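Side-chain contacts in sorbitol dehydrogenase (Gluconobacter oxydans, PDB 5ITG), which probably oxidises D-sorbitol to L-sorbose with a nicotinamide cofactor, NADP, as hydride acceptor, in the manner of the mannitol dehydrogenase family: residues 236-239 and 240-244; 293-296 and 297-301; 361-364 and 365-368; 377-380 and 381-384. One frame throughout, in Å; residues are numbered along the deposited sequence.

Interaction 1 of 4, residues 236-239 and 240-244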
loop_
_atom_site.group_PDB
_atom_site.type_symbol
_atom_site.label_atom_id
_atom_site.label_comp_id
_atom_site.label_asym_id
_atom_site.label_seq_id
_atom_site.Cartn_x
_atom_site.Cartn_y
_atom_site.Cartn_z
ATOM N N SER A 236 9.489 -16.088 -0.090
ATOM C CA SER A 236 10.392 -16.946 0.668
ATOM C C SER A 236 11.104 -17.881 -0.302
ATOM O O SER A 236 10.759 -17.940 -1.483
ATOM C CB SER A 236 9.617 -17.766 1.690
ATOM O OG SER A 236 8.671 -18.592 1.042
ATOM N N ALA A 237 12.102 -18.605 0.194
ATOM C CA ALA A 237 12.837 -19.536 -0.648
ATOM C C ALA A 237 11.855 -20.568 -1.180
ATOM O O ALA A 237 11.884 -20.919 -2.358
ATOM C CB ALA A 237 13.941 -20.221 0.162
ATOM N N GLU A 238 10.972 -21.041 -0.306
ATOM C CA GLU A 238 9.992 -22.036 -0.702
ATOM C C GLU A 238 9.014 -21.496 -1.737
ATOM O O GLU A 238 8.578 -22.226 -2.627
ATOM C CB GLU A 238 9.216 -22.543 0.511
ATOM C CG GLU A 238 8.186 -23.593 0.144
ATOM C CD GLU A 238 8.780 -24.701 -0.710
ATOM O OE1 GLU A 238 9.737 -25.359 -0.244
ATOM O OE2 GLU A 238 8.296 -24.910 -1.846
ATOM N N ILE A 239 8.659 -20.222 -1.616
ATOM C CA ILE A 239 7.740 -19.618 -2.569
ATOM C C ILE A 239 8.430 -19.488 -3.924
ATOM O O ILE A 239 7.850 -19.806 -4.963
ATOM C CB ILE A 239 7.260 -18.234 -2.070
ATOM C CG1 ILE A 239 6.444 -18.416 -0.783
ATOM C CG2 ILE A 239 6.422 -17.543 -3.141
ATOM C CD1 ILE A 239 6.024 -17.117 -0.115
ATOM N N ALA A 240 9.680 -19.040 -3.907
ATOM C CA ALA A 240 10.446 -18.883 -5.135
ATOM C C ALA A 240 10.508 -20.206 -5.903
ATOM O O ALA A 240 10.312 -20.237 -7.120
ATOM C CB ALA A 240 11.856 -18.394 -4.810
ATOM N N LYS A 241 10.770 -21.298 -5.191
ATOM C CA LYS A 241 10.848 -22.607 -5.833
ATOM C C LYS A 241 9.552 -22.993 -6.540
ATOM O O LYS A 241 9.583 -23.565 -7.631
ATOM C CB LYS A 241 11.232 -23.688 -4.816
ATOM C CG LYS A 241 12.717 -23.698 -4.471
ATOM C CD LYS A 241 13.106 -24.929 -3.665
ATOM C CE LYS A 241 14.605 -24.944 -3.403
ATOM N NZ LYS A 241 15.046 -26.146 -2.634
ATOM N N LYS A 242 8.414 -22.677 -5.925
ATOM C CA LYS A 242 7.120 -22.994 -6.522
ATOM C C LYS A 242 6.894 -22.154 -7.774
ATOM O O LYS A 242 6.420 -22.652 -8.791
ATOM C CB LYS A 242 5.993 -22.731 -5.522
ATOM C CG LYS A 242 5.925 -23.724 -4.370
ATOM C CD LYS A 242 5.369 -25.067 -4.818
ATOM C CE LYS A 242 3.900 -24.958 -5.220
ATOM N NZ LYS A 242 3.315 -26.285 -5.564
ATOM N N LEU A 243 7.231 -20.873 -7.694
ATOM C CA LEU A 243 7.057 -19.976 -8.828
ATOM C C LEU A 243 7.903 -20.428 -10.019
ATOM O O LEU A 243 7.407 -20.520 -11.144
ATOM C CB LEU A 243 7.425 -18.541 -8.425
ATOM C CG LEU A 243 6.515 -17.899 -7.366
ATOM C CD1 LEU A 243 7.018 -16.502 -7.023
ATOM C CD2 LEU A 243 5.080 -17.844 -7.885
ATOM N N ASN A 244 9.175 -20.720 -9.765
ATOM C CA ASN A 244 10.078 -21.161 -10.826
ATOM C C ASN A 244 9.697 -22.530 -11.377
ATOM O O ASN A 244 9.796 -22.774 -12.581
ATOM C CB ASN A 244 11.523 -21.195 -10.320
ATOM C CG ASN A 244 12.046 -19.820 -9.961
ATOM O OD1 ASN A 244 11.584 -18.813 -10.490
ATOM N ND2 ASN A 244 13.029 -19.774 -9.069
#
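Ala240 closes the first turn of helix 237-247: its N reaches Ser236 O at 2.9 Å with an N-H...O angle of 166°. Ser236 stands at the N-cap, and its side chain accepts from Ile239 N, although the placing of OG is less certain. The methyl of Ala240 lies against Ser236 O and Ala237 O, and also touches Pro254 in a neighbouring loop. At Lys241 the backbone N bonds to Ala237 O (3.1 Å), while CG rests 3.6 Å from the same Ala237 O before the extended chain runs off. Lys242 N makes a weaker bond to Glu238 O, at 3.3 Å. Its side chain meets Glu238 through carbon: Lys242 CG is 3.7 Å from Glu238 OE2, brought there by the bend of the glutamate at chi2 (50°). Leu243 N returns to Ile239 O (3.0 Å), and the two side chains run side by side, Ile239 CG2 lying 4.1 Å from Leu243 CD1. The contact is thus a capped first turn with one thin apolar pair at the surface. Since Glu238 OE2 and Lys242 NZ are 6.4 Å apart, opposite charges at i and i+4 probably attract only at a distance, without forming a salt bridge.

Interaction 2 of 4, residues 293-296 and 297-301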
loop_
_atom_site.group_PDB
_atom_site.type_symbol
_atom_site.label_atom_id
_atom_site.label_comp_id
_atom_site.label_asym_id
_atom_site.label_seq_id
_atom_site.Cartn_x
_atom_site.Cartn_y
_atom_site.Cartn_z
ATOM N N VAL A 293 -12.550 5.814 -0.957
ATOM C CA VAL A 293 -13.272 4.658 -1.486
ATOM C C VAL A 293 -12.532 3.417 -0.965
ATOM O O VAL A 293 -13.141 2.469 -0.462
ATOM C CB VAL A 293 -13.246 4.607 -3.027
ATOM C CG1 VAL A 293 -13.772 3.240 -3.508
ATOM C CG2 VAL A 293 -14.108 5.731 -3.600
ATOM N N LYS A 294 -11.208 3.436 -1.078
ATOM C CA LYS A 294 -10.394 2.312 -0.619
ATOM C C LYS A 294 -10.538 2.116 0.887
ATOM O O LYS A 294 -10.732 0.992 1.371
ATOM C CB LYS A 294 -8.934 2.552 -0.976
ATOM C CG LYS A 294 -8.037 1.350 -0.735
ATOM C CD LYS A 294 -6.603 1.692 -1.080
ATOM C CE LYS A 294 -5.647 0.657 -0.545
ATOM N NZ LYS A 294 -4.241 1.150 -0.607
ATOM N N ILE A 295 -10.451 3.213 1.629
ATOM C CA ILE A 295 -10.575 3.155 3.082
ATOM C C ILE A 295 -11.949 2.663 3.556
ATOM O O ILE A 295 -12.049 1.747 4.383
ATOM C CB ILE A 295 -10.317 4.552 3.705
ATOM C CG1 ILE A 295 -8.834 4.912 3.576
ATOM C CG2 ILE A 295 -10.746 4.576 5.174
ATOM C CD1 ILE A 295 -8.542 6.350 3.946
ATOM N N ARG A 296 -13.007 3.256 3.009
ATOM C CA ARG A 296 -14.352 2.927 3.458
ATOM C C ARG A 296 -15.037 1.703 2.864
ATOM O O ARG A 296 -16.079 1.271 3.379
ATOM C CB ARG A 296 -15.248 4.161 3.307
ATOM C CG ARG A 296 -14.755 5.364 4.137
ATOM C CD ARG A 296 -15.684 6.559 3.984
ATOM N NE ARG A 296 -17.041 6.192 4.355
ATOM C CZ ARG A 296 -18.139 6.808 3.915
ATOM N NH1 ARG A 296 -18.048 7.842 3.076
ATOM N NH2 ARG A 296 -19.332 6.377 4.302
HETATM N N MSE A 297 -14.474 1.154 1.793
HETATM C CA MSE A 297 -15.031 -0.053 1.183
HETATM C C MSE A 297 -14.076 -1.249 1.305
HETATM O O MSE A 297 -14.471 -2.287 1.819
HETATM C CB MSE A 297 -15.387 0.196 -0.284
HETATM C CG MSE A 297 -16.609 1.099 -0.460
HETATM SE SE MSE A 297 -17.175 1.188 -2.293
HETATM C CE MSE A 297 -17.934 -0.597 -2.419
ATOM N N LEU A 298 -12.825 -1.108 0.859
ATOM C CA LEU A 298 -11.881 -2.225 0.942
ATOM C C LEU A 298 -11.417 -2.495 2.374
ATOM O O LEU A 298 -11.587 -3.604 2.890
ATOM C CB LEU A 298 -10.652 -1.986 0.050
ATOM C CG LEU A 298 -9.603 -3.114 0.078
ATOM C CD1 LEU A 298 -10.127 -4.314 -0.669
ATOM C CD2 LEU A 298 -8.301 -2.644 -0.548
ATOM N N ASN A 299 -10.837 -1.480 3.016
ATOM C CA ASN A 299 -10.342 -1.626 4.384
ATOM C C ASN A 299 -11.481 -1.875 5.375
ATOM O O ASN A 299 -11.395 -2.764 6.230
ATOM C CB ASN A 299 -9.540 -0.377 4.792
ATOM C CG ASN A 299 -8.373 -0.097 3.855
ATOM O OD1 ASN A 299 -7.777 -1.017 3.284
ATOM N ND2 ASN A 299 -8.030 1.173 3.704
ATOM N N ALA A 300 -12.544 -1.082 5.263
ATOM C CA ALA A 300 -13.708 -1.229 6.126
ATOM C C ALA A 300 -14.328 -2.609 5.923
ATOM O O ALA A 300 -14.771 -3.248 6.881
ATOM C CB ALA A 300 -14.752 -0.145 5.797
ATOM N N GLY A 301 -14.380 -3.045 4.666
ATOM C CA GLY A 301 -14.960 -4.348 4.357
ATOM C C GLY A 301 -14.116 -5.481 4.904
ATOM O O GLY A 301 -14.638 -6.511 5.331
#
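Lys294 O receives two backbone donors from the next turn. Asn299 N, five residues on, approaches at 3.0 Å and almost straight, with an N-H...O angle of 170°, whereas Leu298 N at the same distance is bent to 122° and bonds weakly. Ala300 N likewise reaches back five residues to Ile295 O (3.0 Å), while Met297 N still makes the i to i+4 bond to Val293 O (2.9 Å). This change of step is a pi-type turn, a local widening inside the long helix 288-312 of the C-terminal domain, and Gly301 N resumes the ordinary spacing by bonding to Met297 O.

Two pairs make the apolar contacts. Val293 and Met297, a selenomethionine, lie side by side with CG1 of the valine 4.2 Å from SE. Lys294 and Leu298 are arranged alike, the lysine aliphatic chain passing CD2 of the leucine with its CG.

The polar ends go elsewhere: Lys294 NZ bonds to Val228 O, and the guanidinium of Arg296 is held by Thr341 O and Thr388 OG1. The Ala300 methyl sits against the carbonyl oxygen of Arg296.

The amide of Asn299 turns back over the preceding turn. With CG placed beside its own backbone N (chi1 -57°), ND2 comes to 3.3 Å from Ile295 CA and 3.8 Å from Ile295 CG1, van der Waals contacts in which the two side chains slant across each other. Replacing Asn299 by an alanine would probably take the amide nitrogen away from Ile295 CA and CG1 and open a gap beside Phe384 of helix 377-394, which also touches the asparagine.

Interaction 3 of 4, residues 361-364 and 365-368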
loop_
_atom_site.group_PDB
_atom_site.type_symbol
_atom_site.label_atom_id
_atom_site.label_comp_id
_atom_site.label_asym_id
_atom_site.label_seq_id
_atom_site.Cartn_x
_atom_site.Cartn_y
_atom_site.Cartn_z
ATOM N N PHE A 361 -10.826 -10.769 -1.993
ATOM C CA PHE A 361 -10.817 -11.488 -0.724
ATOM C C PHE A 361 -10.915 -13.000 -0.969
ATOM O O PHE A 361 -10.505 -13.794 -0.127
ATOM C CB PHE A 361 -11.984 -11.037 0.178
ATOM C CG PHE A 361 -11.854 -9.620 0.714
ATOM C CD1 PHE A 361 -10.668 -8.900 0.580
ATOM C CD2 PHE A 361 -12.926 -9.021 1.377
ATOM C CE1 PHE A 361 -10.552 -7.597 1.102
ATOM C CE2 PHE A 361 -12.823 -7.720 1.902
ATOM C CZ PHE A 361 -11.633 -7.011 1.765
ATOM N N SER A 362 -11.462 -13.393 -2.118
ATOM C CA SER A 362 -11.587 -14.813 -2.456
ATOM C C SER A 362 -10.323 -15.394 -3.108
ATOM O O SER A 362 -10.278 -16.592 -3.407
ATOM C CB SER A 362 -12.762 -15.037 -3.407
ATOM O OG SER A 362 -12.406 -14.668 -4.735
ATOM N N ASN A 363 -9.304 -14.562 -3.332
ATOM C CA ASN A 363 -8.059 -15.034 -3.958
ATOM C C ASN A 363 -7.302 -15.878 -2.937
ATOM O O ASN A 363 -6.635 -15.340 -2.060
ATOM C CB ASN A 363 -7.185 -13.844 -4.397
ATOM C CG ASN A 363 -6.094 -14.243 -5.388
ATOM O OD1 ASN A 363 -5.512 -15.327 -5.289
ATOM N ND2 ASN A 363 -5.805 -13.359 -6.344
ATOM N N LYS A 364 -7.401 -17.199 -3.045
ATOM C CA LYS A 364 -6.730 -18.071 -2.089
ATOM C C LYS A 364 -5.212 -17.872 -1.992
ATOM O O LYS A 364 -4.642 -17.939 -0.899
ATOM C CB LYS A 364 -7.067 -19.543 -2.386
ATOM C CG LYS A 364 -8.561 -19.841 -2.291
ATOM C CD LYS A 364 -8.862 -21.338 -2.344
ATOM C CE LYS A 364 -8.504 -22.042 -1.035
ATOM N NZ LYS A 364 -9.440 -21.703 0.082
ATOM N N ALA A 365 -4.555 -17.609 -3.115
ATOM C CA ALA A 365 -3.105 -17.410 -3.091
ATOM C C ALA A 365 -2.695 -16.186 -2.264
ATOM O O ALA A 365 -1.594 -16.141 -1.719
ATOM C CB ALA A 365 -2.575 -17.271 -4.519
HETATM N N MSE A 366 -3.584 -15.201 -2.172
HETATM C CA MSE A 366 -3.308 -13.964 -1.437
HETATM C C MSE A 366 -3.785 -13.986 0.006
HETATM O O MSE A 366 -3.271 -13.250 0.845
HETATM C CB MSE A 366 -3.981 -12.773 -2.129
HETATM C CG MSE A 366 -3.543 -12.530 -3.558
HETATM SE SE MSE A 366 -1.668 -12.122 -3.682
HETATM C CE MSE A 366 -1.089 -13.688 -4.645
ATOM N N SER A 367 -4.779 -14.820 0.281
ATOM C CA SER A 367 -5.366 -14.920 1.611
ATOM C C SER A 367 -4.421 -14.704 2.792
ATOM O O SER A 367 -3.374 -15.333 2.909
ATOM C CB SER A 367 -6.078 -16.261 1.774
ATOM O OG SER A 367 -6.829 -16.264 2.974
ATOM N N ASP A 368 -4.826 -13.797 3.670
ATOM C CA ASP A 368 -4.071 -13.471 4.859
ATOM C C ASP A 368 -4.844 -14.055 6.033
ATOM O O ASP A 368 -5.935 -14.600 5.849
ATOM C CB ASP A 368 -3.949 -11.949 4.983
ATOM C CG ASP A 368 -3.143 -11.520 6.195
ATOM O OD1 ASP A 368 -2.106 -12.154 6.485
ATOM O OD2 ASP A 368 -3.536 -10.534 6.851
#
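Asn363 O faces two amides of the turn that follows helix 350-361, those of Met366 and Ser367. Ser367 N lies 3.0 Å away and nearly in line with the carbonyl, whereas Met366 N, at 3.1 Å, stands above the carbonyl plane, 55° out of it. A further, weak bond joins Ser367 N to Lys364 O. Bonds of both i to i+3 and i to i+4 spacing thus wind residues 363-367 into one tight turn.

The side chain of Asn363 has CG anti to the backbone N (chi1 -164°), which carries OD1 forward to Ala365 N, a weak bond of 3.3 Å that gives the start of the turn the form of an Asx turn, and to Ala365 CB at 3.6 Å. Toward Met366, which is a selenomethionine, Asn363 CG lies 3.6 Å from Met366 CG, the two side chains alongside each other.

Lys364 NZ makes a salt bridge and Ser367 OG a hydrogen bond to Asp318. Asn363 therefore joins the turn through both its oxygens while its side-chain nitrogen ND2, bonded to Thr87 O, ties the loop to the Rossmann domain, and the Asp318 carboxylate probably offsets most of the lysine charge, with Glu322 a more distant, weak partner.

Interaction 4 of 4, residues 377-380 and 381-384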
loop_
_atom_site.group_PDB
_atom_site.type_symbol
_atom_site.label_atom_id
_atom_site.label_comp_id
_atom_site.label_asym_id
_atom_site.label_seq_id
_atom_site.Cartn_x
_atom_site.Cartn_y
_atom_site.Cartn_z
ATOM N N GLY A 377 -7.091 -3.413 15.713
ATOM C CA GLY A 377 -8.477 -3.206 15.342
ATOM C C GLY A 377 -9.032 -1.855 15.753
ATOM O O GLY A 377 -9.921 -1.315 15.097
ATOM N N CYS A 378 -8.508 -1.299 16.842
ATOM C CA CYS A 378 -8.970 0.001 17.321
ATOM C C CYS A 378 -8.689 1.105 16.303
ATOM O O CYS A 378 -9.580 1.890 15.957
ATOM C CB CYS A 378 -8.290 0.355 18.644
ATOM S SG CYS A 378 -8.701 2.014 19.238
ATOM N N SER A 379 -7.444 1.169 15.842
ATOM C CA SER A 379 -7.036 2.170 14.864
ATOM C C SER A 379 -7.751 1.947 13.537
ATOM O O SER A 379 -8.064 2.901 12.816
ATOM C CB SER A 379 -5.524 2.112 14.631
ATOM O OG SER A 379 -4.810 2.295 15.841
ATOM N N LYS A 380 -8.004 0.685 13.212
ATOM C CA LYS A 380 -8.673 0.363 11.958
ATOM C C LYS A 380 -10.130 0.795 12.003
ATOM O O LYS A 380 -10.643 1.351 11.038
ATOM C CB LYS A 380 -8.527 -1.132 11.651
ATOM C CG LYS A 380 -7.116 -1.476 11.182
ATOM C CD LYS A 380 -6.863 -2.961 10.998
ATOM C CE LYS A 380 -5.432 -3.186 10.507
ATOM N NZ LYS A 380 -5.011 -4.607 10.592
ATOM N N VAL A 381 -10.785 0.559 13.132
ATOM C CA VAL A 381 -12.172 0.968 13.293
ATOM C C VAL A 381 -12.239 2.495 13.207
ATOM O O VAL A 381 -13.093 3.049 12.522
ATOM C CB VAL A 381 -12.732 0.497 14.651
ATOM C CG1 VAL A 381 -14.047 1.187 14.948
ATOM C CG2 VAL A 381 -12.923 -1.021 14.626
ATOM N N GLN A 382 -11.322 3.173 13.895
ATOM C CA GLN A 382 -11.301 4.630 13.875
ATOM C C GLN A 382 -11.143 5.163 12.451
ATOM O O GLN A 382 -11.894 6.031 12.016
ATOM C CB GLN A 382 -10.155 5.165 14.736
ATOM C CG GLN A 382 -10.245 4.798 16.208
ATOM C CD GLN A 382 -9.048 5.308 16.994
ATOM O OE1 GLN A 382 -7.924 5.308 16.492
ATOM N NE2 GLN A 382 -9.279 5.724 18.238
ATOM N N VAL A 383 -10.172 4.640 11.717
ATOM C CA VAL A 383 -9.958 5.126 10.359
ATOM C C VAL A 383 -10.949 4.619 9.308
ATOM O O VAL A 383 -11.468 5.408 8.516
ATOM C CB VAL A 383 -8.517 4.821 9.889
ATOM C CG1 VAL A 383 -8.300 5.355 8.469
ATOM C CG2 VAL A 383 -7.509 5.471 10.855
ATOM N N PHE A 384 -11.239 3.321 9.308
ATOM C CA PHE A 384 -12.132 2.757 8.287
ATOM C C PHE A 384 -13.638 2.903 8.477
ATOM O O PHE A 384 -14.380 2.963 7.491
ATOM C CB PHE A 384 -11.862 1.252 8.090
ATOM C CG PHE A 384 -10.404 0.872 8.060
ATOM C CD1 PHE A 384 -9.431 1.762 7.622
ATOM C CD2 PHE A 384 -10.017 -0.413 8.418
ATOM C CE1 PHE A 384 -8.102 1.371 7.545
ATOM C CE2 PHE A 384 -8.690 -0.810 8.341
ATOM C CZ PHE A 384 -7.731 0.080 7.905
#
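Lys380 gives up more surface here than any other residue, and much of its side-chain contact is with the ring of Phe384 one turn later. The two side chains run side by side: Lys380 CB and CG both lie 3.3 Å from Phe384 CE2, and CD follows at 3.9 Å. Lys380 CA stands 3.8 Å above the ring plane, offset toward the rim, so one face is covered by the backbone of Lys380, while CB and CG come in above the CE2 edge. The extended chain carries NZ on to hydrogen bonds with Ile373 O and Ser375 O. The backbone joins the same pair, with Phe384 N 2.7 Å from Lys380 O.

The pair lies in the opening turns of helix 377-394 of the C-terminal domain, where the i to i+4 bonds run without a break from Val381 N to Gly377 O through to Phe384 N. The Phe384 side chain also packs on Ile295, Asn299 and Ala300 of helix 288-312. An alanine in place of Phe384 would probably strip the lysine methylenes of their cover and leave a gap between these two helices.

Val381, the second most covered residue, sits over the helix start: CG1 is anti to the backbone N (chi1 167°), which puts CG2 beside that N and 3.1 Å from Gly377 O. Gln382 lies back along the preceding turn, CG 3.0 Å from Cys378 O, and its NE2 passes Cys378 SG at 3.9 Å on the way to a hydrogen bond with Pro450 O.

Overall arrangement
The four contacts follow one another along the chain without interleaving. Interaction 1 lies on helix 237-247 in the Rossmann domain, at the surface, and the other three belong to the C-terminal domain. Interactions 2 and 4 have centres 11 Å apart and touch where helices 288-312 and 377-394 meet, Asn299 O being 3.5 Å from Phe384 CD2. Interaction 3, about 17 Å from interaction 2 between centres, joins it through Phe361, whose CZ is 3.6 Å from Leu298 O. Interaction 1 touches none of them, its nearest atoms being about 8 Å from interaction 3. Helix 288-312 thus lies against both the end of helix 350-361, from which the 363-367 turn departs, and helix 377-394.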